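Long-range contacts in alanine racemase, biosynthetic (Pseudomonas aeruginosa PAO1, PDB 6A2F), which belongs to the alanine racemase family of two-domain, dimeric pyridoxal-phosphate enzymes, each subunit joining a TIM-barrel-type domain to a largely beta domain: residues 192-197 against 211-216; 124-129 against 156-161. All coordinates share one frame; numbering follows the deposited sequence.

Contact 1. Residues 192-197 against 211-216; sequences ANSAAV and GIMLYG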
# COMPACT_ATOMS: atom_id res chain seq x y z
N ALA A 192 -18.54 20.15 4.42
CA ALA A 192 -17.14 20.54 4.24
C ALA A 192 -16.10 19.46 4.57
O ALA A 192 -15.98 19.03 5.73
CB ALA A 192 -16.85 21.80 5.05
N ASN A 193 -15.35 19.05 3.55
CA ASN A 193 -14.09 18.30 3.75
C ASN A 193 -12.95 19.28 4.08
O ASN A 193 -13.19 20.48 4.25
CB ASN A 193 -13.75 17.42 2.53
CG ASN A 193 -13.72 18.20 1.21
OD1 ASN A 193 -13.72 19.43 1.19
ND2 ASN A 193 -13.68 17.47 0.11
N SER A 194 -11.71 18.79 4.18
CA SER A 194 -10.56 19.63 4.53
C SER A 194 -10.45 20.83 3.59
O SER A 194 -10.33 21.97 4.04
CB SER A 194 -9.26 18.83 4.51
OG SER A 194 -9.25 17.82 5.50
N ALA A 195 -10.50 20.54 2.29
CA ALA A 195 -10.46 21.56 1.26
C ALA A 195 -11.46 22.68 1.55
O ALA A 195 -11.09 23.85 1.58
CB ALA A 195 -10.73 20.93 -0.11
N ALA A 196 -12.72 22.29 1.78
CA ALA A 196 -13.78 23.25 2.02
C ALA A 196 -13.67 23.94 3.38
O ALA A 196 -14.05 25.10 3.52
CB ALA A 196 -15.15 22.59 1.87
N VAL A 197 -13.14 23.22 4.38
CA VAL A 197 -12.94 23.79 5.72
C VAL A 197 -12.04 25.02 5.64
O VAL A 197 -12.22 25.99 6.38
CB VAL A 197 -12.35 22.76 6.71
CG1 VAL A 197 -11.80 23.44 7.96
CG2 VAL A 197 -13.39 21.72 7.10
N GLY A 211 -10.27 15.61 7.27
CA GLY A 211 -9.46 14.41 7.25
C GLY A 211 -7.99 14.75 7.02
O GLY A 211 -7.24 14.97 7.98
N ILE A 212 -7.60 14.81 5.75
CA ILE A 212 -6.19 14.96 5.36
C ILE A 212 -5.46 16.13 6.05
O ILE A 212 -4.29 15.99 6.42
CB ILE A 212 -6.04 15.03 3.81
CG1 ILE A 212 -4.58 14.87 3.38
CG2 ILE A 212 -6.66 16.30 3.24
CD1 ILE A 212 -4.02 13.46 3.51
N MET A 213 -6.16 17.25 6.25
CA MET A 213 -5.54 18.43 6.88
C MET A 213 -5.10 18.16 8.31
O MET A 213 -4.15 18.79 8.80
CB MET A 213 -6.46 19.65 6.81
CG MET A 213 -7.61 19.67 7.80
SD MET A 213 -8.61 21.17 7.69
CE MET A 213 -7.52 22.38 8.44
N LEU A 214 -5.77 17.22 8.97
CA LEU A 214 -5.42 16.81 10.33
C LEU A 214 -4.01 16.25 10.40
O LEU A 214 -3.36 16.33 11.45
CB LEU A 214 -6.42 15.77 10.84
CG LEU A 214 -7.59 16.18 11.74
CD1 LEU A 214 -8.16 17.55 11.41
CD2 LEU A 214 -8.68 15.12 11.70
N TYR A 215 -3.53 15.71 9.29
CA TYR A 215 -2.25 15.00 9.28
C TYR A 215 -1.12 15.82 8.66
O TYR A 215 -0.00 15.33 8.46
CB TYR A 215 -2.43 13.62 8.61
CG TYR A 215 -3.62 12.86 9.16
CD1 TYR A 215 -3.52 12.13 10.35
CD2 TYR A 215 -4.85 12.88 8.51
CE1 TYR A 215 -4.61 11.45 10.87
CE2 TYR A 215 -5.95 12.20 9.01
CZ TYR A 215 -5.82 11.48 10.20
OH TYR A 215 -6.92 10.80 10.70
N GLY A 216 -1.41 17.09 8.38
CA GLY A 216 -0.40 18.03 7.89
C GLY A 216 -0.07 17.83 6.42
O GLY A 216 1.05 18.12 5.98
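At the phosphate-binding end of the cofactor site, S194 of helix 194-199 meets the backbone of G211, I212 and M213. The hydroxyl OG of S194 accepts a hydrogen bond from the backbone N of M213 at 3.2 Å, nearly straight at 168°. It also lies 3.0 Å from the N of G211. In S194, OG stands anti to the carbonyl carbon, which carries it across to the start of the 3-10 turn 212-215. The cofactor phosphate, part of the modified lysine at position 34, is hydrogen-bonded by S194 OG and by the backbone N atoms of G211 and I212, part of the cup in which this TIM-barrel-type domain holds its pyridoxal phosphate. N193 is the N-cap of the serine's helix: its OD1 accepts from the N of A196 at 3.1 Å. Beside the polar group, M213 lays its CB 3.7 Å from CB of S194. CG of M213 stands between its backbone N and carbonyl carbon (chi1 77°), over the serine, and SD lies 3.9 Å from CG1 of V197, the two side chains crossing at about a right angle, while L19 and A20 of helix 10-22 also pack on M213. From the other flank, CG2 of I212 comes within 3.8 Å of S194 OG.

Contact 2. Residues 124-129 against 156-161; sequences LDSGMH and LISHFA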
# COMPACT_ATOMS: atom_id res chain seq x y z
N LEU A 124 -26.97 13.32 0.27
CA LEU A 124 -27.27 13.89 -1.03
C LEU A 124 -26.11 13.66 -1.98
O LEU A 124 -24.95 13.93 -1.65
CB LEU A 124 -27.53 15.40 -0.89
CG LEU A 124 -27.63 16.23 -2.17
CD1 LEU A 124 -28.93 15.93 -2.92
CD2 LEU A 124 -27.52 17.71 -1.83
N ASP A 125 -26.43 13.26 -3.20
CA ASP A 125 -25.43 13.15 -4.23
C ASP A 125 -25.59 14.49 -4.93
O ASP A 125 -26.58 14.73 -5.61
CB ASP A 125 -25.73 12.01 -5.19
CG ASP A 125 -24.82 12.00 -6.40
OD1 ASP A 125 -23.82 12.74 -6.41
OD2 ASP A 125 -25.10 11.26 -7.35
N SER A 126 -24.62 15.38 -4.76
CA SER A 126 -24.68 16.71 -5.34
C SER A 126 -23.83 16.94 -6.59
O SER A 126 -23.74 18.05 -7.08
CB SER A 126 -24.38 17.78 -4.29
OG SER A 126 -23.09 17.61 -3.74
N GLY A 127 -23.25 15.88 -7.13
CA GLY A 127 -22.40 16.01 -8.30
C GLY A 127 -21.23 15.05 -8.35
O GLY A 127 -20.62 14.88 -9.38
N MET A 128 -20.94 14.40 -7.22
CA MET A 128 -19.89 13.37 -7.15
C MET A 128 -20.29 12.17 -8.00
O MET A 128 -19.46 11.53 -8.64
CB MET A 128 -19.66 12.93 -5.71
CG MET A 128 -18.42 13.52 -5.06
SD MET A 128 -16.90 12.67 -5.53
CE MET A 128 -16.03 12.72 -3.98
N HIS A 129 -21.58 11.86 -7.96
CA HIS A 129 -22.22 10.78 -8.70
C HIS A 129 -21.81 9.35 -8.39
O HIS A 129 -21.79 8.50 -9.27
CB HIS A 129 -22.25 11.07 -10.20
CG HIS A 129 -23.19 12.17 -10.56
ND1 HIS A 129 -24.56 12.06 -10.42
CD2 HIS A 129 -22.97 13.42 -11.03
CE1 HIS A 129 -25.13 13.18 -10.80
NE2 HIS A 129 -24.19 14.02 -11.17
N LEU A 156 -28.42 16.12 7.20
CA LEU A 156 -28.07 16.17 5.79
C LEU A 156 -26.55 16.17 5.59
O LEU A 156 -25.82 16.91 6.26
CB LEU A 156 -28.70 17.39 5.10
CG LEU A 156 -28.44 17.59 3.61
CD1 LEU A 156 -29.13 16.53 2.76
CD2 LEU A 156 -28.83 18.99 3.15
N ILE A 157 -26.09 15.34 4.66
CA ILE A 157 -24.66 15.25 4.32
C ILE A 157 -24.45 15.15 2.80
O ILE A 157 -25.20 14.48 2.09
CB ILE A 157 -23.94 14.11 5.10
CG1 ILE A 157 -22.42 14.21 4.95
CG2 ILE A 157 -24.46 12.73 4.69
CD1 ILE A 157 -21.63 13.22 5.78
N SER A 158 -23.43 15.86 2.32
CA SER A 158 -22.97 15.73 0.94
C SER A 158 -21.47 16.01 0.90
O SER A 158 -20.88 16.46 1.89
CB SER A 158 -23.72 16.69 0.01
OG SER A 158 -23.71 16.21 -1.32
N HIS A 159 -20.85 15.73 -0.24
CA HIS A 159 -19.40 15.76 -0.36
C HIS A 159 -18.97 16.34 -1.71
O HIS A 159 -19.50 15.94 -2.75
CB HIS A 159 -18.84 14.34 -0.16
CG HIS A 159 -17.35 14.28 -0.05
ND1 HIS A 159 -16.67 14.65 1.09
CD2 HIS A 159 -16.41 13.86 -0.93
CE1 HIS A 159 -15.37 14.47 0.91
NE2 HIS A 159 -15.19 14.00 -0.31
N PHE A 160 -18.02 17.28 -1.69
CA PHE A 160 -17.51 17.96 -2.89
C PHE A 160 -16.62 17.06 -3.73
O PHE A 160 -15.94 16.19 -3.19
CB PHE A 160 -16.69 19.19 -2.51
CG PHE A 160 -17.51 20.37 -2.06
CD1 PHE A 160 -18.42 20.99 -2.92
CD2 PHE A 160 -17.34 20.89 -0.78
CE1 PHE A 160 -19.15 22.09 -2.50
CE2 PHE A 160 -18.07 21.99 -0.36
CZ PHE A 160 -18.98 22.59 -1.22
N ALA A 161 -16.61 17.29 -5.04
CA ALA A 161 -15.73 16.54 -5.95
C ALA A 161 -14.44 17.29 -6.33
O ALA A 161 -13.45 16.68 -6.72
CB ALA A 161 -16.49 16.13 -7.21
O HOH W 1 -21.94 14.52 -3.93
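The C-terminal ends of two neighbouring parallel strands of the barrel-type domain, 118-123 and 151-157, run on here into loops beside the subunit interface and a bound D-lysine. L124 continues the sheet pairing: its N donates to the O of I157 at 2.8 Å, with 155° at the hydrogen. One residue on, side chains take over. OG of S158, anti to its own backbone N (chi1 -155°), donates to the O of L124 at 2.6 Å, approaching from above the carbonyl plane, 45° out of it. The same OG accepts from OG of S126 at 2.9 Å, so the two serines form a short chain of hydrogen bonds ending on a main-chain carbonyl. A water bridges the loops further along, accepting from the N of S126 and donating to the O of H159.

M128 closes the far end. Bent at chi2 and chi3, it brings SD to 3.9 Å from CB of A161 and sets CE in the plane of the H159 ring, at its edge, 3.3 Å from CD2. The imidazole is held at both nitrogens, ND1 by R209 and NE2 by Y254 of the second subunit, which probably limits its rotation. D125 turns the other way: its OD1 accepts from the N of G127, an Asx turn, and from the N of H129, the two donors on opposite faces of the carboxylate, while OD2 makes a salt bridge with R244 of the second subunit.

CD1 of L156 packs 4.1 Å from CB of L124. Two helices border the contact, 135-145 with L138 touching both leucines, and 169-179 with S177 against L124, F178 against L156 and S158, and Q174 bonded to S126 OG and A161 N.

How the contacts relate
In sequence, both segments of contact 2 precede those of contact 1, and their centres lie 16 Å apart, yet they meet directly. ND2 of N193 packs 3.5 Å from CE1 of H159, and CB of A196 lies 3.7 Å from CE2 of F160, so the helix start in contact 1 rests on the loop in contact 2. R209 links them again, its backbone paired with A192 and its guanidinium bonded to S158 O. Both approach a bound D-lysine, the side chain of I212 to about 7 Å and that of M128 to about 5 Å, but contact 1 grips the cofactor phosphate within one chain, whereas contact 2 also reaches the second subunit.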